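Local coordinates for bifunctional GH43-CE protein (Bacteroides eggerthii, PDB 6MLY), which probably hydrolyses xylan as a beta-xylosidase of glycoside hydrolase family 43 and also carries a carbohydrate esterase module of the alpha/beta-hydrolase type, at residues 728-733 and 742-747; 759-764 and 775-780. All blocks are in the same frame, centred on the assembly; numbering follows the deposited sequence.

Contact 1 (728-733 and 742-747); sequences FIVIHG and CQSIFF
Phe747 sends its ring back to the strand because CG lies anti to the backbone N (chi1 -175°), whereas Phe728 has CG beside its own N (chi1 -75°), and the two rings meet. They form an offset edge-to-face pair: the rim of Phe747 points at the face of Phe728, with the ring planes turned 84° apart and the centroids separated by 5.4 Å. The nearest atoms are Phe728 CE2 and Phe747 CZ, 3.7 Å apart. Two residues along the strand, Val730 lies between this aromatic pair and Ser744. Its CG2 branch packs obliquely on Phe747, reaching CD2 of that ring at 3.5 Å, while CG1 turns to the serine side chain. His732 supplies the polar end of the row. Its ND1 and Ser744 OG are hydrogen-bonded at 2.9 Å, with the hydroxyl at the imidazole edge and in the ring plane. On the other nitrogen, NE2 is hydrogen-bonded to the carbonyl of Val739, so the ring is gripped at both nitrogens and its rotation is fixed. A leucine in place of His732 would probably leave both the Ser744 hydroxyl and the Val739 carbonyl without their buried partner. Phe728, Val730 and His732 thus give one side of the strand to the helix, which runs nearly antiparallel to it with an axis separation of 8.3 Å; on the far side of the helix, Cys742 is disulfide-bonded to Cys687. His732 also touches residues of a probable Ser-His-Asp triad. Strand 727-733 and helix 741-752 are the first two elements of a beta-alpha-beta crossover, the kind of unit from which the parallel part of the alpha/beta-hydrolase sheet is built.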
loop_
_atom_site.group_PDB
_atom_site.type_symbol
_atom_site.label_atom_id
_atom_site.label_comp_id
_atom_site.label_asym_id
_atom_site.label_seq_id
_atom_site.Cartn_x
_atom_site.Cartn_y
_atom_site.Cartn_z
ATOM N N PHE A 728 8.650 34.142 15.294
ATOM C CA PHE A 728 7.847 33.137 15.990
ATOM C C PHE A 728 6.378 33.567 16.037
ATOM O O PHE A 728 6.071 34.742 15.954
ATOM C CB PHE A 728 8.365 32.929 17.413
ATOM C CG PHE A 728 9.639 32.130 17.491
ATOM C CD1 PHE A 728 10.859 32.715 17.203
ATOM C CD2 PHE A 728 9.613 30.787 17.839
ATOM C CE1 PHE A 728 12.030 31.976 17.269
ATOM C CE2 PHE A 728 10.784 30.046 17.893
ATOM C CZ PHE A 728 11.989 30.641 17.607
ATOM N N ILE A 729 5.483 32.588 16.176
ATOM C CA ILE A 729 4.116 32.826 16.616
ATOM C C ILE A 729 3.801 31.800 17.705
ATOM O O ILE A 729 3.741 30.614 17.423
ATOM C CB ILE A 729 3.115 32.748 15.447
ATOM C CG1 ILE A 729 3.242 33.961 14.522
ATOM C CG2 ILE A 729 1.690 32.576 15.961
ATOM C CD1 ILE A 729 2.063 34.168 13.594
ATOM N N VAL A 730 3.616 32.271 18.941
ATOM C CA VAL A 730 3.276 31.410 20.059
ATOM C C VAL A 730 1.766 31.513 20.288
ATOM O O VAL A 730 1.219 32.610 20.244
ATOM C CB VAL A 730 4.066 31.783 21.325
ATOM C CG1 VAL A 730 3.725 30.860 22.485
ATOM C CG2 VAL A 730 5.565 31.789 21.068
ATOM N N ILE A 731 1.122 30.362 20.522
ATOM C CA ILE A 731 -0.335 30.261 20.713
ATOM C C ILE A 731 -0.618 29.358 21.922
ATOM O O ILE A 731 0.004 28.305 22.066
ATOM C CB ILE A 731 -1.023 29.730 19.440
ATOM C CG1 ILE A 731 -0.594 30.505 18.188
ATOM C CG2 ILE A 731 -2.535 29.722 19.615
ATOM C CD1 ILE A 731 -1.254 30.035 16.907
ATOM N N HIS A 732 -1.575 29.764 22.766
ATOM C CA HIS A 732 -1.844 29.080 24.032
ATOM C C HIS A 732 -3.210 29.481 24.595
ATOM O O HIS A 732 -3.539 30.664 24.666
ATOM C CB HIS A 732 -0.749 29.383 25.065
ATOM C CG HIS A 732 -0.553 28.287 26.056
ATOM N ND1 HIS A 732 0.689 27.755 26.329
ATOM C CD2 HIS A 732 -1.433 27.598 26.813
ATOM C CE1 HIS A 732 0.567 26.795 27.221
ATOM N NE2 HIS A 732 -0.724 26.677 27.532
ATOM N N GLY A 733 -3.976 28.476 25.029
ATOM C CA GLY A 733 -5.266 28.671 25.677
ATOM C C GLY A 733 -5.119 29.149 27.113
ATOM O O GLY A 733 -4.079 28.934 27.742
ATOM N N CYS A 742 1.432 30.406 31.416
ATOM C CA CYS A 742 2.648 31.173 31.745
ATOM C C CYS A 742 3.829 30.771 30.848
ATOM O O CYS A 742 4.617 31.626 30.455
ATOM C CB CYS A 742 3.004 31.080 33.233
ATOM S SG CYS A 742 3.261 29.414 33.913
ATOM N N GLN A 743 3.933 29.484 30.510
ATOM C CA GLN A 743 5.050 28.945 29.708
ATOM C C GLN A 743 5.183 29.694 28.375
ATOM O O GLN A 743 6.269 30.168 28.027
ATOM C CB GLN A 743 4.845 27.449 29.469
ATOM C CG GLN A 743 5.069 26.616 30.718
ATOM C CD GLN A 743 6.512 26.633 31.151
ATOM O OE1 GLN A 743 7.428 26.642 30.328
ATOM N NE2 GLN A 743 6.724 26.637 32.457
ATOM N N SER A 744 4.075 29.784 27.633
ATOM C CA SER A 744 4.039 30.503 26.363
ATOM C C SER A 744 4.430 31.976 26.561
ATOM O O SER A 744 5.190 32.514 25.753
ATOM C CB SER A 744 2.694 30.366 25.688
ATOM O OG SER A 744 2.673 29.232 24.831
ATOM N N ILE A 745 3.938 32.605 27.641
ATOM C CA ILE A 745 4.138 34.054 27.892
ATOM C C ILE A 745 5.607 34.332 28.252
ATOM O O ILE A 745 6.196 35.274 27.726
ATOM C CB ILE A 745 3.159 34.591 28.956
ATOM C CG1 ILE A 745 1.702 34.381 28.529
ATOM C CG2 ILE A 745 3.447 36.055 29.250
ATOM C CD1 ILE A 745 0.690 34.585 29.629
ATOM N N PHE A 746 6.186 33.511 29.138
ATOM C CA PHE A 746 7.630 33.523 29.397
ATOM C C PHE A 746 8.399 33.578 28.069
ATOM O O PHE A 746 9.326 34.364 27.918
ATOM C CB PHE A 746 8.097 32.270 30.150
ATOM C CG PHE A 746 7.590 32.079 31.560
ATOM C CD1 PHE A 746 7.050 33.128 32.291
ATOM C CD2 PHE A 746 7.693 30.836 32.173
ATOM C CE1 PHE A 746 6.598 32.931 33.587
ATOM C CE2 PHE A 746 7.245 30.646 33.472
ATOM C CZ PHE A 746 6.699 31.694 34.178
ATOM N N PHE A 747 8.003 32.725 27.120
ATOM C CA PHE A 747 8.699 32.557 25.851
ATOM C C PHE A 747 8.478 33.788 24.961
ATOM O O PHE A 747 9.430 34.344 24.429
ATOM C CB PHE A 747 8.258 31.247 25.184
ATOM C CG PHE A 747 8.977 30.888 23.906
ATOM C CD1 PHE A 747 10.357 30.987 23.809
ATOM C CD2 PHE A 747 8.275 30.425 22.805
ATOM C CE1 PHE A 747 11.013 30.646 22.634
ATOM C CE2 PHE A 747 8.934 30.075 21.634
ATOM C CZ PHE A 747 10.302 30.190 21.549
#

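Contact 2 (759-764 and 775-780); sequences EFISVP and ENTLKK
Glu759 and Lys780 close the outer end of this contact with a salt bridge, in which Lys780 NZ donates to Glu759 OE2 over 3.2 Å. The ammonium approaches the carboxylate on its syn side, 24° out of the carboxylate plane. Both chains are stretched beyond CG and cross at about a right angle; with CG anti to the backbone N (chi1 -163°), the glutamate reaches outward from the strand to meet the lysine coming down from the helix. The pair lies toward the protein surface, where water probably weakens the attraction between the charges. Beneath it the contact is apolar. The aliphatic part of Lys780 crosses Ile761, whose CD1 comes within 3.6 Å of Lys780 CD, so a single lysine serves both the charged and the greasy layer. Ile761 uses its other branch on the threonine one turn earlier: Ile761 CG2 stands 3.8 Å from Thr777 CG2. That methyl also receives Val763 CG2, at 3.5 Å, and so sits against two branched side chains of the strand. With CG2 spent on the sheet, Thr777 has its OG1 hydrogen-bonded to the backbone N of Asn774, just ahead of the helix. Within the helix, Lys779 N donates to Glu775 O and Lys780 N to Asn776 O, while the ammonium of Lys779 is paired with Asp783 one turn on. In the strand, Ile761 N and O are bonded to Val730 O and His732 N of strand 727-733. Helix 775-789 runs almost antiparallel to strand 757-763 and also reaches strand 727-733, where Ile731 touches both Ile761 and Thr777; helix 741-752 lies across the sheet.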
loop_
_atom_site.group_PDB
_atom_site.type_symbol
_atom_site.label_atom_id
_atom_site.label_comp_id
_atom_site.label_asym_id
_atom_site.label_seq_id
_atom_site.Cartn_x
_atom_site.Cartn_y
_atom_site.Cartn_z
ATOM N N GLU A 759 3.701 37.463 16.876
ATOM C CA GLU A 759 2.382 37.526 17.476
ATOM C C GLU A 759 2.254 36.477 18.586
ATOM O O GLU A 759 2.618 35.320 18.394
ATOM C CB GLU A 759 1.331 37.290 16.393
ATOM C CG GLU A 759 -0.071 37.715 16.781
ATOM C CD GLU A 759 -1.092 37.490 15.679
ATOM O OE1 GLU A 759 -0.695 37.000 14.590
ATOM O OE2 GLU A 759 -2.280 37.792 15.908
ATOM N N PHE A 760 1.732 36.906 19.744
ATOM C CA PHE A 760 1.250 36.009 20.795
ATOM C C PHE A 760 -0.282 35.955 20.728
ATOM O O PHE A 760 -0.929 37.004 20.671
ATOM C CB PHE A 760 1.733 36.467 22.174
ATOM C CG PHE A 760 1.063 35.765 23.329
ATOM C CD1 PHE A 760 1.289 34.420 23.567
ATOM C CD2 PHE A 760 0.194 36.443 24.168
ATOM C CE1 PHE A 760 0.666 33.771 24.622
ATOM C CE2 PHE A 760 -0.427 35.792 25.225
ATOM C CZ PHE A 760 -0.187 34.458 25.452
ATOM N N ILE A 761 -0.842 34.735 20.728
ATOM C CA ILE A 761 -2.291 34.513 20.576
ATOM C C ILE A 761 -2.835 33.775 21.803
ATOM O O ILE A 761 -2.478 32.631 22.055
ATOM C CB ILE A 761 -2.610 33.755 19.276
ATOM C CG1 ILE A 761 -2.054 34.492 18.055
ATOM C CG2 ILE A 761 -4.106 33.506 19.157
ATOM C CD1 ILE A 761 -2.248 33.759 16.750
ATOM N N SER A 762 -3.735 34.449 22.530
ATOM C CA SER A 762 -4.295 33.970 23.781
ATOM C C SER A 762 -5.783 33.650 23.582
ATOM O O SER A 762 -6.626 34.551 23.639
ATOM C CB SER A 762 -4.072 34.991 24.870
ATOM O OG SER A 762 -4.246 34.414 26.154
ATOM N N VAL A 763 -6.088 32.369 23.336
ATOM C CA VAL A 763 -7.462 31.902 23.098
ATOM C C VAL A 763 -8.208 31.863 24.433
ATOM O O VAL A 763 -7.786 31.166 25.354
ATOM C CB VAL A 763 -7.473 30.528 22.394
ATOM C CG1 VAL A 763 -8.876 29.954 22.264
ATOM C CG2 VAL A 763 -6.806 30.590 21.028
ATOM N N PRO A 764 -9.328 32.610 24.596
ATOM C CA PRO A 764 -10.101 32.572 25.841
ATOM C C PRO A 764 -10.733 31.201 26.138
ATOM O O PRO A 764 -10.873 30.833 27.305
ATOM C CB PRO A 764 -11.199 33.634 25.652
ATOM C CG PRO A 764 -10.700 34.499 24.510
ATOM C CD PRO A 764 -9.889 33.568 23.632
ATOM N N GLU A 775 -10.563 27.580 13.692
ATOM C CA GLU A 775 -10.524 28.185 12.361
ATOM C C GLU A 775 -9.528 29.348 12.332
ATOM O O GLU A 775 -8.645 29.385 11.475
ATOM C CB GLU A 775 -11.903 28.711 11.964
ATOM C CG GLU A 775 -12.923 27.623 11.691
ATOM C CD GLU A 775 -14.243 28.136 11.140
ATOM O OE1 GLU A 775 -14.546 29.331 11.350
ATOM O OE2 GLU A 775 -14.963 27.342 10.497
ATOM N N ASN A 776 -9.688 30.274 13.285
ATOM C CA ASN A 776 -9.007 31.570 13.287
ATOM C C ASN A 776 -7.521 31.379 13.622
ATOM O O ASN A 776 -6.658 31.926 12.929
ATOM C CB ASN A 776 -9.684 32.553 14.246
ATOM C CG ASN A 776 -11.178 32.678 14.013
ATOM O OD1 ASN A 776 -11.960 32.692 14.962
ATOM N ND2 ASN A 776 -11.590 32.758 12.758
ATOM N N THR A 777 -7.239 30.602 14.676
ATOM C CA THR A 777 -5.865 30.318 15.113
ATOM C C THR A 777 -5.119 29.576 13.997
ATOM O O THR A 777 -3.973 29.906 13.683
ATOM C CB THR A 777 -5.835 29.547 16.442
ATOM O OG1 THR A 777 -7.008 28.741 16.565
ATOM C CG2 THR A 777 -5.750 30.460 17.644
ATOM N N LEU A 778 -5.790 28.586 13.399
ATOM C CA LEU A 778 -5.234 27.799 12.294
ATOM C C LEU A 778 -4.878 28.733 11.129
ATOM O O LEU A 778 -3.760 28.698 10.629
ATOM C CB LEU A 778 -6.255 26.733 11.871
ATOM C CG LEU A 778 -5.704 25.535 11.096
ATOM C CD1 LEU A 778 -4.892 24.619 12.003
ATOM C CD2 LEU A 778 -6.834 24.757 10.439
ATOM N N LYS A 779 -5.827 29.591 10.738
ATOM C CA LYS A 779 -5.684 30.488 9.583
ATOM C C LYS A 779 -4.494 31.443 9.775
ATOM O O LYS A 779 -3.849 31.832 8.796
ATOM C CB LYS A 779 -6.980 31.276 9.359
ATOM C CG LYS A 779 -7.073 32.032 8.038
ATOM C CD LYS A 779 -7.765 33.376 8.157
ATOM C CE LYS A 779 -7.884 34.114 6.839
ATOM N NZ LYS A 779 -6.566 34.553 6.322
ATOM N N LYS A 780 -4.208 31.828 11.025
ATOM C CA LYS A 780 -3.111 32.747 11.310
ATOM C C LYS A 780 -1.765 32.039 11.128
ATOM O O LYS A 780 -0.793 32.669 10.725
ATOM C CB LYS A 780 -3.245 33.342 12.713
ATOM C CG LYS A 780 -4.131 34.577 12.781
ATOM C CD LYS A 780 -4.382 35.053 14.183
ATOM C CE LYS A 780 -5.212 36.316 14.234
ATOM N NZ LYS A 780 -5.340 36.803 15.627
#

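How the contacts relate
Following the chain, strand 727-733 leads through a short loop into helix 741-752, and contact 1 closes that loop. The helix returns the chain to strand 757-763, from which a second loop, partly disordered, runs to helix 775-789; contact 2 closes this one. The two are in series, neither nested nor crossed, with centres about 11 Å apart. Their strands are parallel neighbours in the same sheet, and the helices lie on opposite faces of it. Ile745 of the first helix reaches Phe760 of the second strand. The loops probably carry the acid and the histidine of the esterase triad.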